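Local coordinates for protein alcohol dehydrogenase (Escherichia coli, PDB 5VM2) that is of unknown specificity but probably acts as a zinc-containing, NAD(H)- or NADP(H)-dependent dehydrogenase that oxidises alcohol groups, at residues A[173-178]-A[251-256]; A[183-188]-A[196-201]; A[207-210]-A[216-219]. All coordinates share one frame; numbering follows the deposited sequence.

How the interactions relate
All three contacts lie in the Rossmann domain and reach the same parallel sheet. Interactions 1 and 2 are buried, on the neighbouring strands 171-175 and 195-200, whereas interaction 3 sits at the outermost strand 216-219 and is partly exposed. Backbone bonds tie them together: Ile174 N to Ala197 O (2.7 Å) joins 1 with 2, and Val198 O to Ile218 N (2.9 Å) joins 2 with 3. Interactions 2 and 3 cover one face with successive crossover helices; interaction 1 belongs to the other. None has a hydrogen bond across its segments, and apolar side chains carry each contact, but interaction 1 is loose, interaction 2 tighter, and interaction 3 partly a methyl against helix backbone.

Interaction 1 (A[173-178]-A[251-256]); sequences IILGAG and VKQAPY
Leu175 and Ala254 meet in the Rossmann fold, where strand 171-175 meets the 251-256 segment, which continues from helix 248-253, across the side of the sheet away from helix 179-190. The apolar part of the contact is slight: Leu175 CD1 lies 4.4 Å from Ala254 CB, and the two segments together bury about 100 Å². What brings the methyl there is the leucine chain shape, with CD1 anti to CA (chi2 -180°), so that this branch leads and CD2 trails beside it. Leu257 and Val199 also touch the leucine, which makes it a buried side chain held from several directions.

The polar neighbours contribute no bond across the segments. The Gln253 side chain bows away from the methyl and returns with OE1, not NE2, at 4.4 Å from Leu175 CD1, a loose approach, longer than van der Waals contact. Within 251-256 the backbone is held by Tyr256 N to Gln253 O at 2.9 Å.

Beyond Leu175 the chain enters a glycine-rich turn that resembles the GxGxxG dinucleotide-binding motif, with Gly178 at the N-cap of the following helix. Gly176 has a phi of 115°, where a side chain would press against the preceding carbonyl. On the near side of the bend Leu175 O accepts a hydrogen bond from Thr244 OG1; on the far side Ala177 N donates one to Asp200 OD1.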
loop_
_atom_site.group_PDB
_atom_site.type_symbol
_atom_site.label_atom_id
_atom_site.label_comp_id
_atom_site.label_asym_id
_atom_site.label_seq_id
_atom_site.Cartn_x
_atom_site.Cartn_y
_atom_site.Cartn_z
ATOM N N ILE A 173 5.706 1.664 18.327
ATOM C CA ILE A 173 5.650 3.056 17.903
ATOM C C ILE A 173 5.576 3.066 16.387
ATOM O O ILE A 173 6.418 2.457 15.717
ATOM C CB ILE A 173 6.866 3.860 18.383
ATOM C CG1 ILE A 173 6.913 3.916 19.910
ATOM C CG2 ILE A 173 6.818 5.264 17.798
ATOM C CD1 ILE A 173 8.171 4.560 20.453
ATOM N N ILE A 174 4.574 3.746 15.848
ATOM C CA ILE A 174 4.411 3.907 14.412
ATOM C C ILE A 174 4.666 5.370 14.075
ATOM O O ILE A 174 3.933 6.260 14.528
ATOM C CB ILE A 174 3.018 3.458 13.957
ATOM C CG1 ILE A 174 2.878 1.948 14.189
ATOM C CG2 ILE A 174 2.792 3.810 12.495
ATOM C CD1 ILE A 174 1.519 1.424 13.919
ATOM N N LEU A 175 5.716 5.622 13.298
ATOM C CA LEU A 175 6.045 6.972 12.852
ATOM C C LEU A 175 5.332 7.217 11.527
ATOM O O LEU A 175 5.713 6.662 10.491
ATOM C CB LEU A 175 7.555 7.145 12.717
ATOM C CG LEU A 175 8.376 6.886 13.985
ATOM C CD1 LEU A 175 9.859 7.103 13.711
ATOM C CD2 LEU A 175 7.907 7.760 15.139
ATOM N N GLY A 176 4.278 8.027 11.567
ATOM C CA GLY A 176 3.501 8.301 10.377
ATOM C C GLY A 176 2.089 7.772 10.492
ATOM O O GLY A 176 1.879 6.589 10.779
ATOM N N ALA A 177 1.112 8.647 10.287
ATOM C CA ALA A 177 -0.297 8.280 10.309
ATOM C C ALA A 177 -0.959 8.586 8.969
ATOM O O ALA A 177 -2.157 8.883 8.911
ATOM C CB ALA A 177 -1.025 8.984 11.453
ATOM N N GLY A 178 -0.179 8.545 7.892
ATOM C CA GLY A 178 -0.738 8.487 6.562
ATOM C C GLY A 178 -1.319 7.105 6.309
ATOM O O GLY A 178 -1.446 6.272 7.207
ATOM N N VAL A 251 13.073 8.444 9.992
ATOM C CA VAL A 251 14.087 7.392 9.912
ATOM C C VAL A 251 15.226 7.680 10.885
ATOM O O VAL A 251 15.639 6.812 11.665
ATOM C CB VAL A 251 14.605 7.254 8.467
ATOM C CG1 VAL A 251 15.826 6.355 8.423
ATOM C CG2 VAL A 251 13.515 6.721 7.552
ATOM N N LYS A 252 15.739 8.911 10.858
ATOM C CA LYS A 252 16.806 9.307 11.771
ATOM C C LYS A 252 16.346 9.279 13.224
ATOM O O LYS A 252 17.171 9.125 14.133
ATOM C CB LYS A 252 17.300 10.700 11.389
ATOM C CG LYS A 252 18.570 11.157 12.073
ATOM C CD LYS A 252 19.143 12.357 11.338
ATOM C CE LYS A 252 20.232 13.041 12.143
ATOM N NZ LYS A 252 21.399 12.159 12.379
ATOM N N GLN A 253 15.039 9.434 13.463
ATOM C CA GLN A 253 14.497 9.427 14.818
ATOM C C GLN A 253 14.432 8.025 15.407
ATOM O O GLN A 253 14.640 7.855 16.614
ATOM C CB GLN A 253 13.091 10.032 14.831
ATOM C CG GLN A 253 13.014 11.520 15.131
ATOM C CD GLN A 253 11.578 12.023 15.159
ATOM O OE1 GLN A 253 10.641 11.274 14.875
ATOM N NE2 GLN A 253 11.400 13.296 15.491
ATOM N N ALA A 254 14.139 7.022 14.577
ATOM C CA ALA A 254 13.861 5.683 15.090
ATOM C C ALA A 254 14.960 5.106 15.979
ATOM O O ALA A 254 14.614 4.420 16.957
ATOM C CB ALA A 254 13.566 4.734 13.922
ATOM N N PRO A 255 16.260 5.315 15.714
ATOM C CA PRO A 255 17.274 4.813 16.658
ATOM C C PRO A 255 17.047 5.247 18.096
ATOM O O PRO A 255 17.328 4.482 19.025
ATOM C CB PRO A 255 18.581 5.395 16.101
ATOM C CG PRO A 255 18.335 5.536 14.657
ATOM C CD PRO A 255 16.887 5.872 14.497
ATOM N N TYR A 256 16.550 6.465 18.306
ATOM C CA TYR A 256 16.336 6.989 19.647
ATOM C C TYR A 256 15.062 6.467 20.301
ATOM O O TYR A 256 14.825 6.762 21.478
ATOM C CB TYR A 256 16.314 8.517 19.585
ATOM C CG TYR A 256 17.608 9.083 19.035
ATOM C CD1 TYR A 256 17.755 9.350 17.681
ATOM C CD2 TYR A 256 18.689 9.323 19.871
ATOM C CE1 TYR A 256 18.943 9.854 17.176
ATOM C CE2 TYR A 256 19.882 9.830 19.377
ATOM C CZ TYR A 256 20.002 10.092 18.031
ATOM O OH TYR A 256 21.184 10.595 17.541
#

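Interaction 2 (A[183-188]-A[196-201]); sequences MTLQAC and IAVVDV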
loop_
_atom_site.group_PDB
_atom_site.type_symbol
_atom_site.label_atom_id
_atom_site.label_comp_id
_atom_site.label_asym_id
_atom_site.label_seq_id
_atom_site.Cartn_x
_atom_site.Cartn_y
_atom_site.Cartn_z
ATOM N N MET A 183 -2.637 1.654 8.035
ATOM C CA MET A 183 -2.690 0.228 7.719
ATOM C C MET A 183 -1.819 -0.580 8.672
ATOM O O MET A 183 -2.227 -1.648 9.140
ATOM C CB MET A 183 -2.251 -0.023 6.277
ATOM C CG MET A 183 -3.167 0.567 5.214
ATOM S SD MET A 183 -4.896 0.149 5.459
ATOM C CE MET A 183 -5.610 0.677 3.898
ATOM N N THR A 184 -0.607 -0.090 8.951
ATOM C CA THR A 184 0.287 -0.786 9.872
ATOM C C THR A 184 -0.304 -0.838 11.277
ATOM O O THR A 184 -0.227 -1.869 11.955
ATOM C CB THR A 184 1.657 -0.105 9.883
ATOM O OG1 THR A 184 2.166 -0.034 8.542
ATOM C CG2 THR A 184 2.641 -0.886 10.753
ATOM N N LEU A 185 -0.919 0.263 11.719
ATOM C CA LEU A 185 -1.594 0.297 13.015
ATOM C C LEU A 185 -2.654 -0.795 13.124
ATOM O O LEU A 185 -2.677 -1.565 14.091
ATOM C CB LEU A 185 -2.209 1.683 13.227
ATOM C CG LEU A 185 -3.361 1.883 14.210
ATOM C CD1 LEU A 185 -2.888 1.626 15.641
ATOM C CD2 LEU A 185 -3.936 3.301 14.046
ATOM N N GLN A 186 -3.543 -0.879 12.135
ATOM C CA GLN A 186 -4.588 -1.893 12.184
ATOM C C GLN A 186 -4.005 -3.300 12.079
ATOM O O GLN A 186 -4.510 -4.236 12.712
ATOM C CB GLN A 186 -5.607 -1.624 11.081
ATOM C CG GLN A 186 -6.286 -0.272 11.236
ATOM C CD GLN A 186 -7.585 -0.191 10.482
ATOM O OE1 GLN A 186 -8.600 -0.715 10.926
ATOM N NE2 GLN A 186 -7.565 0.474 9.330
ATOM N N ALA A 187 -2.927 -3.466 11.311
ATOM C CA ALA A 187 -2.270 -4.770 11.268
ATOM C C ALA A 187 -1.691 -5.135 12.630
ATOM O O ALA A 187 -1.848 -6.271 13.092
ATOM C CB ALA A 187 -1.184 -4.786 10.194
ATOM N N CYS A 188 -1.037 -4.179 13.299
ATOM C CA CYS A 188 -0.512 -4.448 14.636
ATOM C C CYS A 188 -1.628 -4.839 15.597
ATOM O O CYS A 188 -1.449 -5.730 16.436
ATOM C CB CYS A 188 0.251 -3.235 15.165
ATOM S SG CYS A 188 1.806 -2.918 14.298
ATOM N N ILE A 196 0.215 0.809 21.362
ATOM C CA ILE A 196 0.647 1.328 20.072
ATOM C C ILE A 196 0.599 2.845 20.132
ATOM O O ILE A 196 -0.483 3.424 20.268
ATOM C CB ILE A 196 -0.237 0.828 18.915
ATOM C CG1 ILE A 196 -0.468 -0.682 19.007
ATOM C CG2 ILE A 196 0.385 1.194 17.585
ATOM C CD1 ILE A 196 -1.404 -1.207 17.927
ATOM N N ALA A 197 1.755 3.484 19.996
ATOM C CA ALA A 197 1.836 4.932 19.879
ATOM C C ALA A 197 2.013 5.300 18.413
ATOM O O ALA A 197 2.768 4.645 17.689
ATOM C CB ALA A 197 2.994 5.491 20.710
ATOM N N VAL A 198 1.295 6.328 17.969
ATOM C CA VAL A 198 1.343 6.781 16.583
ATOM C C VAL A 198 1.726 8.254 16.567
ATOM O O VAL A 198 1.118 9.067 17.276
ATOM C CB VAL A 198 0.002 6.559 15.861
ATOM C CG1 VAL A 198 0.048 7.165 14.468
ATOM C CG2 VAL A 198 -0.327 5.074 15.794
ATOM N N VAL A 199 2.722 8.592 15.752
ATOM C CA VAL A 199 3.305 9.926 15.690
ATOM C C VAL A 199 3.070 10.493 14.298
ATOM O O VAL A 199 3.376 9.835 13.297
ATOM C CB VAL A 199 4.813 9.893 16.002
ATOM C CG1 VAL A 199 5.395 11.295 15.978
ATOM C CG2 VAL A 199 5.073 9.208 17.338
ATOM N N ASP A 200 2.547 11.715 14.235
ATOM C CA ASP A 200 2.467 12.451 12.979
ATOM C C ASP A 200 2.478 13.941 13.304
ATOM O O ASP A 200 2.711 14.340 14.449
ATOM C CB ASP A 200 1.228 12.043 12.170
ATOM C CG ASP A 200 1.277 12.548 10.738
ATOM O OD1 ASP A 200 1.288 11.716 9.807
ATOM O OD2 ASP A 200 1.323 13.780 10.546
ATOM N N VAL A 201 2.206 14.773 12.300
ATOM C CA VAL A 201 2.216 16.221 12.464
ATOM C C VAL A 201 0.894 16.864 12.077
ATOM O O VAL A 201 0.759 18.083 12.192
ATOM C CB VAL A 201 3.372 16.871 11.675
ATOM C CG1 VAL A 201 4.713 16.454 12.256
ATOM C CG2 VAL A 201 3.277 16.520 10.189
#
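Leu185 lays its CD1 methyl over the branched side chain of Ile196. The two chains run at a slant to one another, and CD1 touches both arms of the isoleucine: it is 3.8 Å from Ile196 CG2 and 3.9 Å from Ile196 CD1. The leucine reaches this place by bending. Its CA-CB bond does not aim at the strand, but with CG anti to the backbone N (chi1 158°) the end of the chain swings nearer, and CD1 becomes the branch that does the touching. Further along the strand the same methyl comes within 4.3 Å of Val198 CG2, so that one leucine methyl spans two residues that project from the same face of the sheet.

Ile196 itself points at the helix. Its CG1-CD1 arm is stretched out (chi2 177°), which carries CD1 to the next turn of the helix, 3.8 Å from Cys188 CB. The cysteine therefore meets the strand through its methylene, while its side chain also reaches Ile172 and Phe242.

Together these pieces are the second half of a beta-alpha-beta crossover of the Rossmann fold: strand 171-175, helix 179-190, then strand 195-200. The short axes of helix and strand run antiparallel at 178° and come no closer than 10.1 Å, a gap bridged by the side chains just named. Ile174 of the first strand completes the layer, touching both Leu185 and Ile196. Other sides of the helix, through Met183 and Ala187, pack on helix 145-163.

Interaction 3 (A[207-210]-A[216-219]); sequences AMAE and VVIN
Val217 sets its CG1 methyl against the backbone of helix 203-211, overlapping Ala209 CB at 3.9 Å and lying 4.0 Å from Glu210 N. This is the return leg of a beta-alpha-beta unit of the Rossmann fold, in which helix 203-211 links strand 195-200 to strand 216-219, the outermost strand of the parallel sheet on this side.

The geometry explains why one methyl carries the contact. With chi1 at -68°, Val217 CG1 stands anti to its own carbonyl carbon and is the branch directed at the helix. Ala209 points its CB toward the strand, and the short side chain is consistent with the close approach of the valine methyl to the helix backbone; the nearest CA atoms, those of Glu210 and Val217, are 6.7 Å apart. Glu210 adds its aliphatic root: CB passes 4.2 Å from Val217 CG1, while the carboxylate continues beyond the contact on an exposed residue. No hydrogen bond crosses between the two segments.

Neighbours extend the layer inward. Ala209 also touches Val198 of the adjoining strand and Leu182 of helix 179-190, and Leu206 of the same helix as Ala209 also touches Val217. Ile218, alternating to the other face of the sheet, packs on helix 225-232 instead. At the end of the strand Asn219 ties the same crossover together by polar means: ND2 is hydrogen-bonded to Glu203 OE2 at the start of helix 203-211, and OD1 accepts from Ala221 N, an Asx turn, and also from Lys222 N.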
loop_
_atom_site.group_PDB
_atom_site.type_symbol
_atom_site.label_atom_id
_atom_site.label_comp_id
_atom_site.label_asym_id
_atom_site.label_seq_id
_atom_site.Cartn_x
_atom_site.Cartn_y
_atom_site.Cartn_z
ATOM N N ALA A 207 -6.303 12.156 14.609
ATOM C CA ALA A 207 -7.686 11.825 14.920
ATOM C C ALA A 207 -8.062 10.476 14.324
ATOM O O ALA A 207 -8.748 9.671 14.965
ATOM C CB ALA A 207 -8.620 12.922 14.407
ATOM N N MET A 208 -7.608 10.204 13.098
ATOM C CA MET A 208 -7.922 8.930 12.469
ATOM C C MET A 208 -7.154 7.788 13.122
ATOM O O MET A 208 -7.677 6.675 13.250
ATOM C CB MET A 208 -7.628 9.000 10.974
ATOM C CG MET A 208 -7.954 7.729 10.232
ATOM S SD MET A 208 -9.584 7.769 9.490
ATOM C CE MET A 208 -10.407 6.541 10.467
ATOM N N ALA A 209 -5.915 8.047 13.549
ATOM C CA ALA A 209 -5.146 7.029 14.254
ATOM C C ALA A 209 -5.857 6.598 15.528
ATOM O O ALA A 209 -5.969 5.401 15.816
ATOM C CB ALA A 209 -3.746 7.554 14.572
ATOM N N GLU A 210 -6.349 7.571 16.297
ATOM C CA GLU A 210 -7.084 7.269 17.520
ATOM C C GLU A 210 -8.381 6.530 17.214
ATOM O O GLU A 210 -8.764 5.608 17.943
ATOM C CB GLU A 210 -7.359 8.563 18.287
ATOM C CG GLU A 210 -8.419 8.449 19.377
ATOM C CD GLU A 210 -7.909 7.755 20.630
ATOM O OE1 GLU A 210 -8.742 7.405 21.495
ATOM O OE2 GLU A 210 -6.679 7.564 20.750
ATOM N N VAL A 216 -1.888 5.678 22.052
ATOM C CA VAL A 216 -1.513 7.065 22.303
ATOM C C VAL A 216 -1.188 7.690 20.955
ATOM O O VAL A 216 -0.664 7.014 20.067
ATOM C CB VAL A 216 -0.307 7.162 23.267
ATOM C CG1 VAL A 216 0.141 8.607 23.447
ATOM C CG2 VAL A 216 -0.638 6.540 24.618
ATOM N N VAL A 217 -1.532 8.963 20.782
ATOM C CA VAL A 217 -1.183 9.708 19.577
ATOM C C VAL A 217 -0.323 10.896 19.982
ATOM O O VAL A 217 -0.565 11.528 21.016
ATOM C CB VAL A 217 -2.435 10.161 18.796
ATOM C CG1 VAL A 217 -3.153 8.951 18.211
ATOM C CG2 VAL A 217 -3.370 10.952 19.693
ATOM N N ILE A 218 0.690 11.191 19.172
ATOM C CA ILE A 218 1.705 12.176 19.515
ATOM C C ILE A 218 1.902 13.093 18.317
ATOM O O ILE A 218 2.213 12.626 17.214
ATOM C CB ILE A 218 3.032 11.515 19.922
ATOM C CG1 ILE A 218 2.878 10.801 21.268
ATOM C CG2 ILE A 218 4.153 12.544 19.985
ATOM C CD1 ILE A 218 3.855 9.643 21.466
ATOM N N ASN A 219 1.714 14.392 18.531
ATOM C CA ASN A 219 1.911 15.381 17.475
ATOM C C ASN A 219 3.333 15.914 17.595
ATOM O O ASN A 219 3.622 16.763 18.444
ATOM C CB ASN A 219 0.873 16.492 17.583
ATOM C CG ASN A 219 0.975 17.500 16.451
ATOM O OD1 ASN A 219 2.061 17.783 15.951
ATOM N ND2 ASN A 219 -0.161 18.041 16.036
#